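Local atomic coordinates of A-adding tRNA nucleotidyltransferase (Aquifex aeolicus, PDB entry 4WBY), a protein that adds the terminal adenosine to tRNAs that end in CC, using ATP and magnesium to complete the CCA terminus. Residues Gln18-Met23 and Ser128-Asp133; His289-Met294 and Ser298-Thr303. One frame throughout, in Å; residues are numbered along the deposited sequence.

How the contacts relate
In this C-terminal, nucleotidyltransferase portion of the longer enzyme, contact 1 lies in the head, where helix 7-22 meets a loop leaving the seven-stranded sheet; contact 2 lies in the all-helical part further along the chain, between two consecutive antiparallel helices. The two share no element, sit on opposite sides of the chain's centre and stay about 35 Å apart at their nearest atoms. Both are partly buried and neither has a direct hydrogen bond across it. In contact 1 the touching is chiefly aliphatic and exposed, with the polar order kept inside the loop. Contact 2 pairs a buried leucine-valine touch with an exposed arginine that reaches a glutamate through water and grips a sulfate.

Contact 1: Gln18-Met23 and Ser128-Asp133; sequences QIAKEM and SVNLED
L131 reaches from the loop between strands 126-128 and 137-138 onto helix 7-22, joining two elements of the nucleotidyltransferase head domain, in which this helix packs against a mixed sheet. Its two methyls divide the helix surface: CD1 rests on the aliphatic base of K21, 3.6 Å from K21 CG and nearly as close to K21 CB, while L131 CD2 lies 4.0 Å from Q18 CG. Both helix side chains cross the leucine at about a right angle, and they stand one helical turn apart. In K21, CG is anti to the backbone N (chi1 -175°), which brings it against the leucine; the bends further along carry the amine away. Deeper in, A20 CB lies 4.4 Å from N130 OD1, a loose touch; that oxygen accepts a hydrogen bond from the backbone N of A27 on strand 26-30. V129, beside it, packs on A13 and V16 earlier in the same helix and on A27 and I29 of the strand. The start of the loop is an ST turn: S128 OG accepts from N130 N, two residues on, at 3.0 Å. N130 ND2 also donates to S128 OG, from a position that leaves the serine tilted 23° from the amide plane. Three bonds thus converge on one hydroxyl oxygen, two accepted and one given, tying the asparagine side chain back to the start of the turn. The donated bond, from S128 OG to D133 OD1, is 2.6 Å long and meets the carboxylate from above its plane, 38° out of it.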
loop_
_atom_site.group_PDB
_atom_site.type_symbol
_atom_site.label_atom_id
_atom_site.label_comp_id
_atom_site.label_asym_id
_atom_site.label_seq_id
_atom_site.Cartn_x
_atom_site.Cartn_y
_atom_site.Cartn_z
ATOM N N GLN A 18 22.863 -18.274 -17.088
ATOM C CA GLN A 18 24.194 -18.799 -17.382
ATOM C C GLN A 18 24.838 -19.366 -16.124
ATOM O O GLN A 18 25.381 -20.478 -16.133
ATOM C CB GLN A 18 25.067 -17.706 -17.992
ATOM C CG GLN A 18 24.606 -17.249 -19.376
ATOM C CD GLN A 18 25.139 -15.867 -19.755
ATOM O OE1 GLN A 18 25.830 -15.214 -18.976
ATOM N NE2 GLN A 18 24.794 -15.410 -20.955
ATOM N N ILE A 19 24.781 -18.608 -15.036
ATOM C CA ILE A 19 25.352 -19.069 -13.780
ATOM C C ILE A 19 24.607 -20.309 -13.289
ATOM O O ILE A 19 25.227 -21.256 -12.811
ATOM C CB ILE A 19 25.309 -17.960 -12.703
ATOM C CG1 ILE A 19 26.196 -16.784 -13.124
ATOM C CG2 ILE A 19 25.775 -18.486 -11.356
ATOM C CD1 ILE A 19 26.034 -15.569 -12.246
ATOM N N ALA A 20 23.281 -20.312 -13.421
ATOM C CA ALA A 20 22.504 -21.483 -13.022
ATOM C C ALA A 20 22.996 -22.735 -13.749
ATOM O O ALA A 20 23.221 -23.779 -13.122
ATOM C CB ALA A 20 21.014 -21.259 -13.282
ATOM N N LYS A 21 23.183 -22.633 -15.062
ATOM C CA LYS A 21 23.682 -23.771 -15.829
ATOM C C LYS A 21 25.059 -24.215 -15.338
ATOM O O LYS A 21 25.313 -25.415 -15.206
ATOM C CB LYS A 21 23.757 -23.456 -17.322
ATOM C CG LYS A 21 24.172 -24.673 -18.157
ATOM C CD LYS A 21 23.071 -25.726 -18.132
ATOM C CE LYS A 21 23.501 -27.029 -18.767
ATOM N NZ LYS A 21 24.477 -27.752 -17.922
ATOM N N GLU A 22 25.945 -23.253 -15.064
ATOM C CA GLU A 22 27.287 -23.583 -14.576
ATOM C C GLU A 22 27.224 -24.377 -13.272
ATOM O O GLU A 22 28.074 -25.237 -13.013
ATOM C CB GLU A 22 28.117 -22.314 -14.364
ATOM C CG GLU A 22 28.419 -21.518 -15.625
ATOM C CD GLU A 22 29.091 -20.186 -15.324
ATOM O OE1 GLU A 22 29.772 -20.081 -14.282
ATOM O OE2 GLU A 22 28.932 -19.240 -16.125
ATOM N N MET A 23 26.206 -24.091 -12.463
ATOM C CA MET A 23 26.019 -24.749 -11.173
ATOM C C MET A 23 25.126 -25.986 -11.230
ATOM O O MET A 23 24.894 -26.640 -10.209
ATOM C CB MET A 23 25.430 -23.761 -10.175
ATOM C CG MET A 23 26.309 -22.570 -9.949
ATOM S SD MET A 23 25.570 -21.433 -8.789
ATOM C CE MET A 23 26.987 -20.381 -8.495
ATOM N N SER A 128 11.012 -18.478 -17.323
ATOM C CA SER A 128 12.300 -19.160 -17.345
ATOM C C SER A 128 13.403 -18.222 -17.820
ATOM O O SER A 128 13.244 -17.536 -18.824
ATOM C CB SER A 128 12.260 -20.380 -18.263
ATOM O OG SER A 128 13.553 -20.958 -18.324
ATOM N N VAL A 129 14.532 -18.205 -17.117
ATOM C CA VAL A 129 15.694 -17.510 -17.643
ATOM C C VAL A 129 16.767 -18.532 -18.001
ATOM O O VAL A 129 17.935 -18.199 -18.192
ATOM C CB VAL A 129 16.228 -16.444 -16.657
ATOM C CG1 VAL A 129 15.148 -15.377 -16.438
ATOM C CG2 VAL A 129 16.696 -17.066 -15.335
ATOM N N ASN A 130 16.355 -19.786 -18.117
ATOM C CA ASN A 130 17.304 -20.849 -18.414
ATOM C C ASN A 130 17.694 -20.901 -19.878
ATOM O O ASN A 130 16.998 -20.363 -20.734
ATOM C CB ASN A 130 16.731 -22.180 -17.943
ATOM C CG ASN A 130 16.453 -22.158 -16.472
ATOM O OD1 ASN A 130 17.386 -22.124 -15.665
ATOM N ND2 ASN A 130 15.168 -22.105 -16.102
ATOM N N LEU A 131 18.829 -21.540 -20.151
ATOM C CA LEU A 131 19.444 -21.436 -21.466
ATOM C C LEU A 131 18.585 -22.002 -22.583
ATOM O O LEU A 131 18.582 -21.467 -23.684
ATOM C CB LEU A 131 20.806 -22.140 -21.489
ATOM C CG LEU A 131 21.894 -21.554 -20.588
ATOM C CD1 LEU A 131 23.188 -22.331 -20.766
ATOM C CD2 LEU A 131 22.121 -20.070 -20.879
ATOM N N GLU A 132 17.851 -23.077 -22.309
ATOM C CA GLU A 132 17.216 -23.800 -23.411
ATOM C C GLU A 132 15.797 -23.323 -23.713
ATOM O O GLU A 132 15.249 -23.647 -24.767
ATOM C CB GLU A 132 17.211 -25.302 -23.130
ATOM C CG GLU A 132 15.992 -25.815 -22.400
ATOM C CD GLU A 132 16.021 -25.531 -20.914
ATOM O OE1 GLU A 132 17.060 -25.041 -20.409
ATOM O OE2 GLU A 132 14.993 -25.801 -20.250
ATOM N N ASP A 133 15.205 -22.548 -22.808
ATOM C CA ASP A 133 13.827 -22.087 -23.002
ATOM C C ASP A 133 13.651 -20.659 -22.487
ATOM O O ASP A 133 12.624 -20.306 -21.922
ATOM C CB ASP A 133 12.831 -23.027 -22.313
ATOM C CG ASP A 133 12.921 -22.971 -20.799
ATOM O OD1 ASP A 133 13.974 -22.547 -20.275
ATOM O OD2 ASP A 133 11.923 -23.330 -20.135
#

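Contact 2: His289-Met294 and Ser298-Thr303; sequences HFLEEM and SWVRET. With SO4 (sulfate ion), chain E.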
loop_
_atom_site.group_PDB
_atom_site.type_symbol
_atom_site.label_atom_id
_atom_site.label_comp_id
_atom_site.label_asym_id
_atom_site.label_seq_id
_atom_site.Cartn_x
_atom_site.Cartn_y
_atom_site.Cartn_z
ATOM N N HIS A 289 -5.043 3.063 20.326
ATOM C CA HIS A 289 -4.393 1.757 20.375
ATOM C C HIS A 289 -4.257 1.123 18.993
ATOM O O HIS A 289 -3.225 0.525 18.678
ATOM C CB HIS A 289 -5.159 0.805 21.299
ATOM C CG HIS A 289 -4.580 -0.575 21.353
ATOM N ND1 HIS A 289 -3.466 -0.885 22.103
ATOM C CD2 HIS A 289 -4.952 -1.723 20.740
ATOM C CE1 HIS A 289 -3.180 -2.166 21.954
ATOM N NE2 HIS A 289 -4.067 -2.698 21.132
ATOM N N PHE A 290 -5.299 1.244 18.174
ATOM C CA PHE A 290 -5.267 0.678 16.830
ATOM C C PHE A 290 -4.187 1.361 15.990
ATOM O O PHE A 290 -3.429 0.700 15.281
ATOM C CB PHE A 290 -6.632 0.802 16.144
ATOM C CG PHE A 290 -6.643 0.294 14.727
ATOM C CD1 PHE A 290 -6.476 -1.054 14.459
ATOM C CD2 PHE A 290 -6.819 1.164 13.662
ATOM C CE1 PHE A 290 -6.479 -1.522 13.158
ATOM C CE2 PHE A 290 -6.830 0.696 12.356
ATOM C CZ PHE A 290 -6.654 -0.644 12.107
ATOM N N LEU A 291 -4.095 2.683 16.086
ATOM C CA LEU A 291 -3.076 3.382 15.307
ATOM C C LEU A 291 -1.675 3.006 15.783
ATOM O O LEU A 291 -0.757 2.914 14.977
ATOM C CB LEU A 291 -3.275 4.899 15.362
ATOM C CG LEU A 291 -4.544 5.397 14.654
ATOM C CD1 LEU A 291 -4.711 6.890 14.889
ATOM C CD2 LEU A 291 -4.529 5.086 13.161
ATOM N N GLU A 292 -1.512 2.774 17.081
ATOM C CA GLU A 292 -0.226 2.313 17.596
ATOM C C GLU A 292 0.081 0.897 17.091
ATOM O O GLU A 292 1.219 0.579 16.747
ATOM C CB GLU A 292 -0.214 2.378 19.124
ATOM C CG GLU A 292 -0.196 3.816 19.639
ATOM C CD GLU A 292 -0.296 3.927 21.146
ATOM O OE1 GLU A 292 -0.534 2.904 21.824
ATOM O OE2 GLU A 292 -0.137 5.054 21.652
ATOM N N GLU A 293 -0.943 0.055 17.033
ATOM C CA GLU A 293 -0.800 -1.291 16.493
ATOM C C GLU A 293 -0.392 -1.252 15.017
ATOM O O GLU A 293 0.361 -2.103 14.532
ATOM C CB GLU A 293 -2.113 -2.050 16.666
ATOM C CG GLU A 293 -2.065 -3.486 16.254
ATOM C CD GLU A 293 -3.242 -4.260 16.801
ATOM O OE1 GLU A 293 -4.331 -3.664 16.961
ATOM O OE2 GLU A 293 -3.069 -5.456 17.089
ATOM N N MET A 294 -0.904 -0.253 14.311
ATOM C CA MET A 294 -0.576 -0.026 12.911
ATOM C C MET A 294 0.785 0.653 12.717
ATOM O O MET A 294 1.197 0.882 11.583
ATOM C CB MET A 294 -1.662 0.838 12.255
ATOM C CG MET A 294 -3.019 0.140 12.077
ATOM S SD MET A 294 -3.032 -0.997 10.680
ATOM C CE MET A 294 -3.078 0.181 9.332
ATOM N N SER A 298 3.766 9.603 13.440
ATOM C CA SER A 298 3.448 10.612 14.431
ATOM C C SER A 298 2.362 11.565 13.952
ATOM O O SER A 298 1.428 11.861 14.695
ATOM C CB SER A 298 4.701 11.398 14.796
ATOM O OG SER A 298 4.348 12.592 15.466
ATOM N N TRP A 299 2.459 12.044 12.714
ATOM C CA TRP A 299 1.481 13.030 12.263
ATOM C C TRP A 299 0.080 12.438 12.234
ATOM O O TRP A 299 -0.888 13.132 12.510
ATOM C CB TRP A 299 1.852 13.621 10.892
ATOM C CG TRP A 299 1.803 12.685 9.689
ATOM C CD1 TRP A 299 2.868 12.037 9.116
ATOM C CD2 TRP A 299 0.662 12.364 8.878
ATOM N NE1 TRP A 299 2.453 11.321 8.018
ATOM C CE2 TRP A 299 1.104 11.501 7.854
ATOM C CE3 TRP A 299 -0.694 12.706 8.930
ATOM C CZ2 TRP A 299 0.237 10.978 6.888
ATOM C CZ3 TRP A 299 -1.551 12.189 7.963
ATOM C CH2 TRP A 299 -1.082 11.334 6.964
ATOM N N VAL A 300 -0.023 11.150 11.925
ATOM C CA VAL A 300 -1.318 10.478 11.907
ATOM C C VAL A 300 -1.885 10.358 13.320
ATOM O O VAL A 300 -3.067 10.636 13.562
ATOM C CB VAL A 300 -1.212 9.080 11.275
ATOM C CG1 VAL A 300 -2.557 8.363 11.327
ATOM C CG2 VAL A 300 -0.697 9.182 9.839
ATOM N N ARG A 301 -1.040 9.944 14.255
ATOM C CA ARG A 301 -1.476 9.767 15.628
ATOM C C ARG A 301 -1.842 11.105 16.261
ATOM O O ARG A 301 -2.825 11.192 17.005
ATOM C CB ARG A 301 -0.394 9.046 16.434
ATOM C CG ARG A 301 -0.171 7.625 15.917
ATOM C CD ARG A 301 0.862 6.852 16.708
ATOM N NE ARG A 301 2.220 7.260 16.383
ATOM C CZ ARG A 301 3.007 7.918 17.225
ATOM N NH1 ARG A 301 2.559 8.238 18.431
ATOM N NH2 ARG A 301 4.231 8.268 16.858
ATOM N N GLU A 302 -1.087 12.153 15.934
ATOM C CA GLU A 302 -1.395 13.482 16.444
ATOM C C GLU A 302 -2.666 14.027 15.789
ATOM O O GLU A 302 -3.493 14.654 16.452
ATOM C CB GLU A 302 -0.221 14.435 16.215
ATOM C CG GLU A 302 1.064 14.057 16.964
ATOM C CD GLU A 302 0.995 14.260 18.471
ATOM O OE1 GLU A 302 0.017 14.861 18.971
ATOM O OE2 GLU A 302 1.941 13.823 19.161
ATOM N N THR A 303 -2.841 13.783 14.493
ATOM C CA THR A 303 -4.061 14.241 13.834
ATOM C C THR A 303 -5.282 13.517 14.394
ATOM O O THR A 303 -6.336 14.131 14.563
ATOM C CB THR A 303 -3.970 14.069 12.307
ATOM O OG1 THR A 303 -3.069 15.061 11.803
ATOM C CG2 THR A 303 -5.328 14.272 11.635
HETATM S S SO4 E . 5.662 9.960 19.943
HETATM O O1 SO4 E . 4.589 9.047 20.325
HETATM O O2 SO4 E . 5.761 10.069 18.488
HETATM O O3 SO4 E . 5.422 11.279 20.533
HETATM O O4 SO4 E . 6.938 9.478 20.477
HETATM O O HOH W 1 -0.135 7.442 19.940
#
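L291 packs against the aliphatic part of R301 across a helical hairpin whose two segments run antiparallel, their axes 10.3 Å apart and at 174°. L291 CB meets R301 CG at 4.2 Å. With CG anti to its carbonyl carbon (chi1 -67°), L291 carries its CD2 to 4.2 Å from V300 CG1, making an apolar touch on the buried side. R301 serves the exposed side: R301 CD passes E292 CG at 4.4 Å, and a bend at chi3 of -76° turns the guanidinium outward. There NH1 and NH2 grip a sulfate, probably from the crystallisation liquor, as a fork at the edge of the group, with the sulfur in its plane. R301 NH1 donates to sulfate O1 and R301 NH2 to sulfate O2, each at 2.9 Å. A water, likewise in that plane, accepts from NH1 and donates to E292 OE2, bridging two opposite charges that do not touch directly, R301 NH1 and E292 OE2 being 5.3 Å apart. E292 also pairs with K288, and R301 NE is anchored on the carbonyl of A296 in the connecting turn. Helix 271-278 packs against the buried side: its L275 and L276 touch L291, and W272 touches V300.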